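Local coordinates for quinone oxidoreductase 1 (Escherichia coli, PDB 1QOR), which catalyses the one-electron reduction of quinones to semiquinones with NADPH as the electron donor, working as a homodimer, at residues A2-E6 against Y95-H99; V85-Q89 against F122-L126; G75-I79 against A103-I108. All coordinates share one frame; numbering follows the deposited sequence.

Interaction 1 (A2-E6 against Y95-H99); sequences ATRIE and YSSVH
The Tyr95 ring meets Ile5 at its edge, near the ring plane, where CB of Ile5 also lies 4.0 Å from CB of Tyr95. The other flat group is the Arg4 guanidinium: a water sits off centre over one face, and the carboxylate of Glu6 lies at the edge. NH1 of Arg4 reaches OE1 of Glu6 at 2.9 Å in a salt bridge that stays in the guanidinium plane but meets the carboxylate from above its own plane. That same water donates to the carbonyl oxygens of both Ile5 and Tyr95.

The backbones run antiparallel, with a single bridge at Arg4 and Ser96. Ile5 N bonds to Tyr95 O at 3.0 Å, and Ser97 N to Thr3 O. Ser97 OG, set between its backbone N and carbonyl carbon (chi1 60°), accepts from Thr3 N at 3.0 Å; Thr3 and Ser97 are thereby joined twice, once through a side chain. Ala2 CB packs on Val98 CG2 at 3.6 Å.

Strand 3-6 pairs along its other edge with strand 17-20, and Tyr95 OH is held by the NADP-binding Asp44. Because the three direct bonds use backbone atoms and one serine hydroxyl, the pairing probably depends little on side chains other than that of Ser97, and the water extends it at the Ile5 end.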
loop_
_atom_site.group_PDB
_atom_site.type_symbol
_atom_site.label_atom_id
_atom_site.label_comp_id
_atom_site.label_asym_id
_atom_site.label_seq_id
_atom_site.Cartn_x
_atom_site.Cartn_y
_atom_site.Cartn_z
ATOM N N ALA A 2 32.902 18.519 25.738
ATOM C CA ALA A 2 32.166 18.572 24.449
ATOM C C ALA A 2 30.844 19.253 24.734
ATOM O O ALA A 2 30.493 19.428 25.892
ATOM C CB ALA A 2 31.954 17.157 23.941
ATOM N N THR A 3 30.146 19.688 23.697
ATOM C CA THR A 3 28.843 20.320 23.847
ATOM C C THR A 3 27.833 19.481 23.079
ATOM O O THR A 3 28.146 18.976 22.011
ATOM C CB THR A 3 28.825 21.692 23.227
ATOM O OG1 THR A 3 29.888 22.473 23.783
ATOM C CG2 THR A 3 27.489 22.387 23.473
ATOM N N ARG A 4 26.644 19.300 23.636
ATOM C CA ARG A 4 25.591 18.546 22.980
ATOM C C ARG A 4 24.319 19.331 23.242
ATOM O O ARG A 4 24.273 20.195 24.133
ATOM C CB ARG A 4 25.458 17.123 23.559
ATOM C CG ARG A 4 24.645 17.039 24.875
ATOM C CD ARG A 4 24.812 15.722 25.648
ATOM N NE ARG A 4 24.376 14.532 24.903
ATOM C CZ ARG A 4 23.166 13.956 24.993
ATOM N NH1 ARG A 4 22.224 14.450 25.805
ATOM N NH2 ARG A 4 22.900 12.859 24.276
ATOM N N ILE A 5 23.310 19.097 22.414
ATOM C CA ILE A 5 22.026 19.746 22.596
ATOM C C ILE A 5 21.140 18.683 23.210
ATOM O O ILE A 5 21.256 17.493 22.878
ATOM C CB ILE A 5 21.387 20.183 21.250
ATOM C CG1 ILE A 5 22.197 21.311 20.608
ATOM C CG2 ILE A 5 19.955 20.617 21.459
ATOM C CD1 ILE A 5 22.276 22.578 21.444
ATOM N N GLU A 6 20.287 19.086 24.136
ATOM C CA GLU A 6 19.367 18.127 24.710
ATOM C C GLU A 6 18.087 18.779 25.142
ATOM O O GLU A 6 17.988 20.005 25.168
ATOM C CB GLU A 6 20.015 17.319 25.829
ATOM C CG GLU A 6 20.356 18.085 27.054
ATOM C CD GLU A 6 20.851 17.160 28.154
ATOM O OE1 GLU A 6 21.803 16.369 27.880
ATOM O OE2 GLU A 6 20.279 17.234 29.272
ATOM N N TYR A 95 23.564 15.872 17.348
ATOM C CA TYR A 95 23.651 17.324 17.595
ATOM C C TYR A 95 24.660 17.464 18.756
ATOM O O TYR A 95 24.270 17.734 19.923
ATOM C CB TYR A 95 22.318 17.914 18.072
ATOM C CG TYR A 95 21.281 18.274 17.027
ATOM C CD1 TYR A 95 21.216 17.615 15.792
ATOM C CD2 TYR A 95 20.311 19.226 17.309
ATOM C CE1 TYR A 95 20.202 17.902 14.877
ATOM C CE2 TYR A 95 19.287 19.510 16.412
ATOM C CZ TYR A 95 19.247 18.843 15.209
ATOM O OH TYR A 95 18.206 19.077 14.354
ATOM N N SER A 96 25.938 17.241 18.457
ATOM C CA SER A 96 26.979 17.286 19.464
ATOM C C SER A 96 28.321 17.409 18.783
ATOM O O SER A 96 28.484 17.030 17.605
ATOM C CB SER A 96 26.965 15.992 20.260
ATOM O OG SER A 96 27.229 14.893 19.407
ATOM N N SER A 97 29.314 17.845 19.547
ATOM C CA SER A 97 30.650 17.995 19.004
ATOM C C SER A 97 31.401 16.667 18.958
ATOM O O SER A 97 32.300 16.505 18.153
ATOM C CB SER A 97 31.413 19.095 19.760
ATOM O OG SER A 97 31.532 18.812 21.142
ATOM N N VAL A 98 30.974 15.686 19.744
ATOM C CA VAL A 98 31.612 14.358 19.773
ATOM C C VAL A 98 30.474 13.363 19.990
ATOM O O VAL A 98 29.656 13.538 20.914
ATOM C CB VAL A 98 32.579 14.188 21.004
ATOM C CG1 VAL A 98 33.377 12.887 20.908
ATOM C CG2 VAL A 98 33.499 15.404 21.142
ATOM N N HIS A 99 30.433 12.300 19.194
ATOM C CA HIS A 99 29.363 11.326 19.329
ATOM C C HIS A 99 29.911 9.923 19.098
ATOM O O HIS A 99 30.876 9.742 18.355
ATOM C CB HIS A 99 28.231 11.676 18.326
ATOM C CG HIS A 99 26.936 10.932 18.564
ATOM N ND1 HIS A 99 26.410 10.717 19.823
ATOM C CD2 HIS A 99 26.053 10.381 17.694
ATOM C CE1 HIS A 99 25.262 10.069 19.716
ATOM N NE2 HIS A 99 25.021 9.853 18.434
HETATM O O HOH W 1 22.337 15.762 21.180
#

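Interaction 2 (V85-Q89 against F122-L126); sequences VVYAQ and FLKGL
Val86 lies over one face of the Phe122 ring, its CB 4.2 Å from the ring centroid and 20° off the normal, a CH-pi contact. Leu126 CD1 covers the opposite face, nearer the ring's border, so the ring is sandwiched between strand and helix side chains. The backbone N of Ala88 lies at the ring edge, in plane. Ala88 CB reaches Phe122 CD2 at 3.6 Å and also packs on Leu123 CB at 3.8 Å and Leu126 CD1 at 4.2 Å, a small methyl set among three larger side chains. Leu123 CD1 comes to 3.5 Å from Ala88 O.

Phe122 holds CG opposite its backbone N (chi1 -160°), which carries the ring out to lie between Val86 and Leu126. Replacing Phe122 by an alanine is likely to take the ring from between these two and open a gap beside the Ala88 methyl.

In the second shell, Thr63 OG1 bonds to Ala88 O and Glu64 OE2 to Leu123 N, where helix 115-135 is kinked. Leu123 also touches the bound NADPH, which brings this packing to the wall of the cofactor pocket. Strand 84-87 runs between strands 65-72 and 106-108, while helix 273-288 packs against Val86, Phe122 and Leu126.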
loop_
_atom_site.group_PDB
_atom_site.type_symbol
_atom_site.label_atom_id
_atom_site.label_comp_id
_atom_site.label_asym_id
_atom_site.label_seq_id
_atom_site.Cartn_x
_atom_site.Cartn_y
_atom_site.Cartn_z
ATOM N N VAL A 85 34.544 10.344 8.161
ATOM C CA VAL A 85 33.319 9.548 7.990
ATOM C C VAL A 85 32.038 10.366 8.071
ATOM O O VAL A 85 32.041 11.512 8.561
ATOM C CB VAL A 85 33.207 8.435 9.091
ATOM C CG1 VAL A 85 34.405 7.535 9.083
ATOM C CG2 VAL A 85 33.051 9.074 10.451
ATOM N N VAL A 86 30.954 9.783 7.556
ATOM C CA VAL A 86 29.633 10.386 7.659
ATOM C C VAL A 86 28.727 9.272 8.185
ATOM O O VAL A 86 28.915 8.082 7.875
ATOM C CB VAL A 86 28.885 10.698 6.300
ATOM C CG1 VAL A 86 28.312 12.102 6.293
ATOM C CG2 VAL A 86 29.608 10.242 5.068
ATOM N N TYR A 87 27.649 9.668 8.828
ATOM C CA TYR A 87 26.677 8.692 9.280
ATOM C C TYR A 87 25.303 9.355 9.280
ATOM O O TYR A 87 25.193 10.582 9.466
ATOM C CB TYR A 87 27.042 8.129 10.660
ATOM C CG TYR A 87 27.316 9.161 11.699
ATOM C CD1 TYR A 87 26.298 9.671 12.498
ATOM C CD2 TYR A 87 28.617 9.631 11.888
ATOM C CE1 TYR A 87 26.580 10.632 13.469
ATOM C CE2 TYR A 87 28.909 10.579 12.843
ATOM C CZ TYR A 87 27.894 11.082 13.638
ATOM O OH TYR A 87 28.242 12.042 14.595
ATOM N N ALA A 88 24.270 8.547 9.016
ATOM C CA ALA A 88 22.877 9.016 8.971
ATOM C C ALA A 88 21.986 8.350 10.031
ATOM O O ALA A 88 20.877 8.839 10.341
ATOM C CB ALA A 88 22.293 8.719 7.597
ATOM N N GLN A 89 22.458 7.225 10.570
ATOM C CA GLN A 89 21.645 6.439 11.504
ATOM C C GLN A 89 22.314 6.151 12.841
ATOM O O GLN A 89 22.439 5.002 13.217
ATOM C CB GLN A 89 21.311 5.094 10.830
ATOM C CG GLN A 89 20.590 5.219 9.505
ATOM C CD GLN A 89 20.849 4.028 8.589
ATOM O OE1 GLN A 89 21.993 3.808 8.112
ATOM N NE2 GLN A 89 19.797 3.235 8.349
ATOM N N PHE A 122 23.793 13.245 3.198
ATOM C CA PHE A 122 23.860 11.796 3.435
ATOM C C PHE A 122 22.499 11.112 3.761
ATOM O O PHE A 122 22.057 10.217 3.043
ATOM C CB PHE A 122 24.949 11.455 4.467
ATOM C CG PHE A 122 25.396 10.007 4.415
ATOM C CD1 PHE A 122 25.921 9.467 3.238
ATOM C CD2 PHE A 122 25.259 9.181 5.532
ATOM C CE1 PHE A 122 26.303 8.119 3.176
ATOM C CE2 PHE A 122 25.639 7.834 5.478
ATOM C CZ PHE A 122 26.162 7.306 4.302
ATOM N N LEU A 123 21.828 11.548 4.821
ATOM C CA LEU A 123 20.529 10.978 5.178
ATOM C C LEU A 123 19.515 11.234 4.049
ATOM O O LEU A 123 18.836 10.333 3.606
ATOM C CB LEU A 123 20.006 11.603 6.490
ATOM C CG LEU A 123 18.820 10.886 7.165
ATOM C CD1 LEU A 123 18.813 11.112 8.700
ATOM C CD2 LEU A 123 17.528 11.383 6.560
ATOM N N LYS A 124 19.425 12.478 3.581
ATOM C CA LYS A 124 18.483 12.814 2.528
ATOM C C LYS A 124 18.807 12.112 1.179
ATOM O O LYS A 124 17.884 11.684 0.448
ATOM C CB LYS A 124 18.444 14.328 2.367
ATOM C CG LYS A 124 17.925 15.091 3.585
ATOM C CD LYS A 124 18.301 16.598 3.484
ATOM C CE LYS A 124 18.250 17.344 4.841
ATOM N NZ LYS A 124 19.297 16.936 5.893
ATOM N N GLY A 125 20.090 11.926 0.865
ATOM C CA GLY A 125 20.449 11.286 -0.401
ATOM C C GLY A 125 20.156 9.795 -0.379
ATOM O O GLY A 125 19.764 9.192 -1.401
ATOM N N LEU A 126 20.399 9.163 0.772
ATOM C CA LEU A 126 20.099 7.726 0.922
ATOM C C LEU A 126 18.573 7.555 0.782
ATOM O O LEU A 126 18.074 6.543 0.231
ATOM C CB LEU A 126 20.572 7.246 2.296
ATOM C CG LEU A 126 22.100 7.220 2.528
ATOM C CD1 LEU A 126 22.340 6.731 3.924
ATOM C CD2 LEU A 126 22.811 6.263 1.582
#

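Interaction 3 (G75-I79 against A103-I108); sequences GVKHI and ADKAAI
His78 lays its imidazole beside Ala103, with CE1 3.5 Å from the Ala103 methyl and NE2 donating to Ala103 O at 2.8 Å. The bond is bent, 134° at the hydrogen; Ala103 O lies in the imidazole plane, whereas NE2 stands well above the plane of the Ala103 carbonyl. CG of His78 sits between its backbone N and carbonyl carbon (chi1 73°), which turns the ring back over its own neighbour: Ile79 CG1 lies against one face, away from the middle of the ring. Asp104 OD1 is 3.9 Å from His78 CE1.

Both segments belong to the GroES-like domain of this alcohol dehydrogenase family. Residues 75-79 lie in the loop joining strands 65-72 and 84-87, and residues 103-108 run from the turn after strand 98-102 into strand 106-108, so the contact sets the loop 75-79 against the turn at Ala103 and the strand that follows. Beneath the histidine the contact is apolar. Val76 CG2 packs on Ala103 CB at 3.6 Å, and both of these residues, with Ile79 and Ala106, rest on Ile31 of strand 30-35. Ile79 CD1 approaches Ala106 CB at 4.3 Å, while its CG1 meets Ile108 CD1 at 3.9 Å, the two isoleucine side chains lying alongside one another and pointing opposite ways. From helix 273-288, Arg273 touches Asp104 and bonds through NH2 to Ala106 O.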
loop_
_atom_site.group_PDB
_atom_site.type_symbol
_atom_site.label_atom_id
_atom_site.label_comp_id
_atom_site.label_asym_id
_atom_site.label_seq_id
_atom_site.Cartn_x
_atom_site.Cartn_y
_atom_site.Cartn_z
ATOM N N GLY A 75 36.518 -4.008 18.916
ATOM C CA GLY A 75 36.087 -4.906 17.857
ATOM C C GLY A 75 36.094 -4.285 16.461
ATOM O O GLY A 75 36.053 -4.999 15.464
ATOM N N VAL A 76 36.152 -2.959 16.381
ATOM C CA VAL A 76 36.118 -2.274 15.094
ATOM C C VAL A 76 37.381 -2.480 14.279
ATOM O O VAL A 76 38.461 -2.050 14.670
ATOM C CB VAL A 76 35.834 -0.773 15.257
ATOM C CG1 VAL A 76 35.900 -0.062 13.897
ATOM C CG2 VAL A 76 34.481 -0.581 15.914
ATOM N N LYS A 77 37.212 -3.104 13.115
ATOM C CA LYS A 77 38.319 -3.408 12.214
ATOM C C LYS A 77 38.344 -2.598 10.917
ATOM O O LYS A 77 39.419 -2.247 10.426
ATOM C CB LYS A 77 38.295 -4.899 11.869
ATOM N N HIS A 78 37.164 -2.300 10.371
ATOM C CA HIS A 78 37.079 -1.561 9.113
ATOM C C HIS A 78 37.326 -0.054 9.156
ATOM O O HIS A 78 37.371 0.577 8.098
ATOM C CB HIS A 78 35.752 -1.844 8.394
ATOM C CG HIS A 78 34.553 -1.207 9.033
ATOM N ND1 HIS A 78 34.025 -1.635 10.237
ATOM C CD2 HIS A 78 33.748 -0.204 8.611
ATOM C CE1 HIS A 78 32.948 -0.926 10.521
ATOM N NE2 HIS A 78 32.756 -0.051 9.552
ATOM N N ILE A 79 37.466 0.531 10.345
ATOM C CA ILE A 79 37.691 1.981 10.456
ATOM C C ILE A 79 38.802 2.269 11.460
ATOM O O ILE A 79 38.962 1.526 12.433
ATOM C CB ILE A 79 36.381 2.741 10.896
ATOM C CG1 ILE A 79 35.280 2.537 9.843
ATOM C CG2 ILE A 79 36.663 4.228 11.119
ATOM C CD1 ILE A 79 33.963 3.108 10.205
ATOM N N ALA A 103 29.942 1.392 14.385
ATOM C CA ALA A 103 30.778 1.448 13.207
ATOM C C ALA A 103 30.184 0.924 11.892
ATOM O O ALA A 103 30.657 1.301 10.818
ATOM C CB ALA A 103 32.122 0.795 13.500
ATOM N N ASP A 104 29.209 0.025 11.939
ATOM C CA ASP A 104 28.611 -0.480 10.696
ATOM C C ASP A 104 27.727 0.537 10.043
ATOM O O ASP A 104 27.321 0.348 8.910
ATOM C CB ASP A 104 27.717 -1.675 10.946
ATOM C CG ASP A 104 28.476 -2.911 11.207
ATOM O OD1 ASP A 104 29.679 -2.975 10.863
ATOM O OD2 ASP A 104 27.852 -3.829 11.768
ATOM N N LYS A 105 27.324 1.530 10.818
ATOM C CA LYS A 105 26.457 2.583 10.360
ATOM C C LYS A 105 27.223 3.762 9.753
ATOM O O LYS A 105 26.598 4.711 9.297
ATOM C CB LYS A 105 25.625 3.111 11.536
ATOM C CG LYS A 105 24.825 2.073 12.306
ATOM C CD LYS A 105 23.740 1.467 11.463
ATOM N N ALA A 106 28.552 3.742 9.772
ATOM C CA ALA A 106 29.316 4.865 9.230
ATOM C C ALA A 106 30.005 4.541 7.917
ATOM O O ALA A 106 30.452 3.427 7.707
ATOM C CB ALA A 106 30.339 5.350 10.237
ATOM N N ALA A 107 30.062 5.518 7.022
ATOM C CA ALA A 107 30.727 5.328 5.737
ATOM C C ALA A 107 31.973 6.216 5.639
ATOM O O ALA A 107 32.005 7.365 6.153
ATOM C CB ALA A 107 29.765 5.625 4.574
ATOM N N ILE A 108 33.019 5.656 5.032
ATOM C CA ILE A 108 34.258 6.398 4.845
ATOM C C ILE A 108 34.024 7.413 3.725
ATOM O O ILE A 108 33.665 7.045 2.615
ATOM C CB ILE A 108 35.405 5.487 4.389
ATOM C CG1 ILE A 108 35.623 4.335 5.386
ATOM C CG2 ILE A 108 36.669 6.344 4.149
ATOM C CD1 ILE A 108 36.218 4.759 6.724
#

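All three contacts reach the same mixed sheet of the GroES-like domain, and their segments interleave along the chain: 2-6, 75-79, 85-89, 95-99, 103-108, 122-126. Interactions 2 and 3 have centres about 14 Å apart and are joined through neighbouring strands, with a probable hydrogen bond from Ala107 N to Val86 O. Interactions 1 and 2 lie about 18 Å apart and meet where His99 packs on Tyr87. Interactions 1 and 3, about 21 Å apart, are connected by strand 98-102. Interaction 2 is nearest the centre of the chain and borders the NADPH; the other two lie farther out, about 21 and 22 Å from that centre, joining the N-terminal strand and an outer loop to the sheet.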